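Local coordinates for protein amine Dehydrogenase (PDB 1JMX) that probably transfers electrons through two covalently bound c-type hemes, as the heme-carrying alpha subunit of a quinohemoprotein amine dehydrogenase, at residues A[458-466]-A[478-486]. Sequence-based numbering, arbitrary orientation.
Sequences TNNAGNLKV and EGHMIVTVQ
The imidazole of His480 meets the carboxamide of Asn463 edge on, the ring and amide planes only 24° apart, while Phe421 stacks on the ring and Phe374 meets it edge-to-face. Both residues belong to the antiparallel beta hairpin of strands 462-470 and 476-484 in domain IV of the subunit, a family of the E-set clan, whose members are typically immunoglobulin-like. His480 NE2 donates to Asn463 OD1 at 2.7 Å, almost straight at 173° and in the planes of both ring and amide carbonyl. With chi1 at -173° in His480 and -160° in Asn463, each CG lies anti to the main-chain nitrogen, which carries ring and amide toward one another diagonally across the strands. Histidine suits this place because it offers an N-H and an aromatic surface at once; a leucine here would probably leave Asn463 OD1 without this donor and lose the stacking with Phe421.

Backbone bonds in both directions join Gly462 with Val483, Leu464 with Met481 and Val466 with Gly479. Gly479 has no side chain to compete with the branched Val466 opposite. The other face is apolar: Leu464 and Met481 lie side by side, Leu464 CD1 3.6 Å from Met481 CE, the flexible thioether bending at chi3 to bring its methyl there. Val466 CG2 rests on Met481 CB at 3.7 Å, and Phe443 touches Leu464, Met481 and Val483. Lys465, on the same face as His480, crosses the side chain of Glu478 with its CG and CD; Lys465 NZ stays 4.1 Å from Glu478 OE2, beyond salt-bridge distance. Past the paired strands, Asn459 and Gln486 O hydrogen-bond to another protein's chain. Ala461's small methyl packs tightly, its CB 3.1 Å from Val483 O, the acceptor of Gly462 N.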
loop_
_atom_site.group_PDB
_atom_site.type_symbol
_atom_site.label_atom_id
_atom_site.label_comp_id
_atom_site.label_asym_id
_atom_site.label_seq_id
_atom_site.Cartn_x
_atom_site.Cartn_y
_atom_site.Cartn_z
ATOM N N THR A 458 7.903 -19.549 0.240
ATOM C CA THR A 458 7.652 -18.148 0.548
ATOM C C THR A 458 8.835 -17.180 0.412
ATOM O O THR A 458 9.980 -17.584 0.211
ATOM C CB THR A 458 6.998 -18.000 1.946
ATOM O OG1 THR A 458 6.421 -16.696 2.066
ATOM C CG2 THR A 458 8.022 -18.208 3.057
ATOM N N ASN A 459 8.528 -15.891 0.491
ATOM C CA ASN A 459 9.539 -14.845 0.388
ATOM C C ASN A 459 10.406 -14.765 1.640
ATOM O O ASN A 459 10.057 -15.280 2.703
ATOM C CB ASN A 459 8.878 -13.481 0.165
ATOM C CG ASN A 459 7.786 -13.529 -0.869
ATOM O OD1 ASN A 459 6.616 -13.674 -0.530
ATOM N ND2 ASN A 459 8.159 -13.425 -2.138
ATOM N N ASN A 460 11.514 -14.049 1.510
ATOM C CA ASN A 460 12.455 -13.854 2.594
ATOM C C ASN A 460 11.980 -12.733 3.516
ATOM O O ASN A 460 12.719 -11.799 3.837
ATOM C CB ASN A 460 13.840 -13.574 2.006
ATOM C CG ASN A 460 14.350 -14.733 1.168
ATOM O OD1 ASN A 460 14.234 -15.893 1.568
ATOM N ND2 ASN A 460 14.888 -14.430 -0.005
ATOM N N ALA A 461 10.713 -12.833 3.905
ATOM C CA ALA A 461 10.078 -11.880 4.798
ATOM C C ALA A 461 10.255 -12.393 6.232
ATOM O O ALA A 461 10.586 -13.562 6.438
ATOM C CB ALA A 461 8.589 -11.748 4.452
ATOM N N GLY A 462 10.055 -11.516 7.213
ATOM C CA GLY A 462 10.200 -11.919 8.599
ATOM C C GLY A 462 9.700 -10.922 9.626
ATOM O O GLY A 462 9.567 -9.732 9.345
ATOM N N ASN A 463 9.386 -11.431 10.813
ATOM C CA ASN A 463 8.912 -10.616 11.924
ATOM C C ASN A 463 10.074 -10.671 12.918
ATOM O O ASN A 463 10.260 -11.666 13.623
ATOM C CB ASN A 463 7.639 -11.237 12.509
ATOM C CG ASN A 463 6.834 -10.260 13.317
ATOM O OD1 ASN A 463 7.274 -9.146 13.575
ATOM N ND2 ASN A 463 5.645 -10.670 13.724
ATOM N N LEU A 464 10.875 -9.610 12.933
ATOM C CA LEU A 464 12.072 -9.550 13.762
ATOM C C LEU A 464 12.135 -8.584 14.946
ATOM O O LEU A 464 11.487 -7.538 14.983
ATOM C CB LEU A 464 13.287 -9.313 12.859
ATOM C CG LEU A 464 13.516 -10.310 11.722
ATOM C CD1 LEU A 464 14.754 -9.912 10.941
ATOM C CD2 LEU A 464 13.660 -11.726 12.278
ATOM N N LYS A 465 12.967 -8.960 15.907
ATOM C CA LYS A 465 13.203 -8.181 17.110
ATOM C C LYS A 465 14.637 -7.696 16.970
ATOM O O LYS A 465 15.553 -8.494 16.797
ATOM C CB LYS A 465 13.043 -9.062 18.354
ATOM C CG LYS A 465 12.863 -8.285 19.640
ATOM C CD LYS A 465 12.176 -9.120 20.720
ATOM C CE LYS A 465 12.981 -10.373 21.080
ATOM N NZ LYS A 465 12.459 -11.030 22.330
ATOM N N VAL A 466 14.803 -6.382 16.953
ATOM C CA VAL A 466 16.112 -5.761 16.801
ATOM C C VAL A 466 16.743 -5.475 18.161
ATOM O O VAL A 466 16.275 -4.608 18.894
ATOM C CB VAL A 466 15.983 -4.457 15.985
ATOM C CG1 VAL A 466 17.305 -3.720 15.931
ATOM C CG2 VAL A 466 15.492 -4.780 14.576
ATOM N N GLU A 478 15.623 -2.779 22.778
ATOM C CA GLU A 478 14.858 -3.592 21.842
ATOM C C GLU A 478 13.975 -2.818 20.864
ATOM O O GLU A 478 13.261 -1.891 21.244
ATOM C CB GLU A 478 13.989 -4.560 22.627
ATOM C CG GLU A 478 14.331 -5.997 22.392
ATOM C CD GLU A 478 13.714 -6.917 23.425
ATOM O OE1 GLU A 478 12.503 -6.756 23.724
ATOM O OE2 GLU A 478 14.449 -7.799 23.940
ATOM N N GLY A 479 13.987 -3.262 19.613
ATOM C CA GLY A 479 13.189 -2.635 18.578
ATOM C C GLY A 479 12.404 -3.700 17.833
ATOM O O GLY A 479 12.607 -4.894 18.048
ATOM N N HIS A 480 11.494 -3.261 16.971
ATOM C CA HIS A 480 10.668 -4.171 16.191
ATOM C C HIS A 480 10.765 -3.832 14.717
ATOM O O HIS A 480 10.479 -2.708 14.307
ATOM C CB HIS A 480 9.207 -4.086 16.643
ATOM C CG HIS A 480 8.309 -5.102 16.003
ATOM N ND1 HIS A 480 6.936 -5.040 16.093
ATOM C CD2 HIS A 480 8.586 -6.215 15.285
ATOM C CE1 HIS A 480 6.406 -6.070 15.462
ATOM N NE2 HIS A 480 7.388 -6.798 14.963
ATOM N N MET A 481 11.162 -4.820 13.926
ATOM C CA MET A 481 11.284 -4.647 12.492
ATOM C C MET A 481 10.571 -5.761 11.736
ATOM O O MET A 481 10.637 -6.929 12.110
ATOM C CB MET A 481 12.759 -4.618 12.078
ATOM C CG MET A 481 12.971 -4.545 10.571
ATOM S SD MET A 481 14.673 -4.725 10.043
ATOM C CE MET A 481 15.051 -6.352 10.661
ATOM N N ILE A 482 9.853 -5.379 10.687
ATOM C CA ILE A 482 9.161 -6.338 9.834
ATOM C C ILE A 482 9.764 -6.207 8.436
ATOM O O ILE A 482 9.888 -5.104 7.905
ATOM C CB ILE A 482 7.632 -6.076 9.777
ATOM C CG1 ILE A 482 6.974 -6.479 11.094
ATOM C CG2 ILE A 482 7.004 -6.843 8.631
ATOM C CD1 ILE A 482 5.533 -6.098 11.178
ATOM N N VAL A 483 10.231 -7.327 7.894
ATOM C CA VAL A 483 10.800 -7.354 6.557
ATOM C C VAL A 483 9.690 -7.883 5.669
ATOM O O VAL A 483 9.228 -9.006 5.862
ATOM C CB VAL A 483 12.001 -8.314 6.460
ATOM C CG1 VAL A 483 12.615 -8.245 5.077
ATOM C CG2 VAL A 483 13.037 -7.978 7.518
ATOM N N THR A 484 9.200 -7.042 4.762
ATOM C CA THR A 484 8.138 -7.451 3.845
ATOM C C THR A 484 8.405 -7.361 2.363
ATOM O O THR A 484 9.539 -7.175 1.923
ATOM C CB THR A 484 6.805 -6.730 4.081
ATOM O OG1 THR A 484 7.019 -5.384 4.540
ATOM C CG2 THR A 484 5.981 -7.527 4.994
ATOM N N VAL A 485 7.308 -7.481 1.619
ATOM C CA VAL A 485 7.284 -7.456 0.174
ATOM C C VAL A 485 7.419 -6.064 -0.444
ATOM O O VAL A 485 7.233 -5.041 0.213
ATOM C CB VAL A 485 5.988 -8.136 -0.331
ATOM C CG1 VAL A 485 5.872 -9.534 0.277
ATOM C CG2 VAL A 485 4.768 -7.299 0.039
ATOM N N GLN A 486 7.709 -6.057 -1.737
ATOM C CA GLN A 486 7.885 -4.830 -2.499
ATOM C C GLN A 486 6.556 -4.164 -2.848
ATOM O O GLN A 486 5.478 -4.706 -2.593
ATOM C CB GLN A 486 8.615 -5.114 -3.824
ATOM C CG GLN A 486 9.562 -6.316 -3.853
ATOM C CD GLN A 486 8.879 -7.610 -4.276
ATOM O OE1 GLN A 486 8.324 -8.314 -3.451
ATOM N NE2 GLN A 486 8.948 -7.934 -5.561
#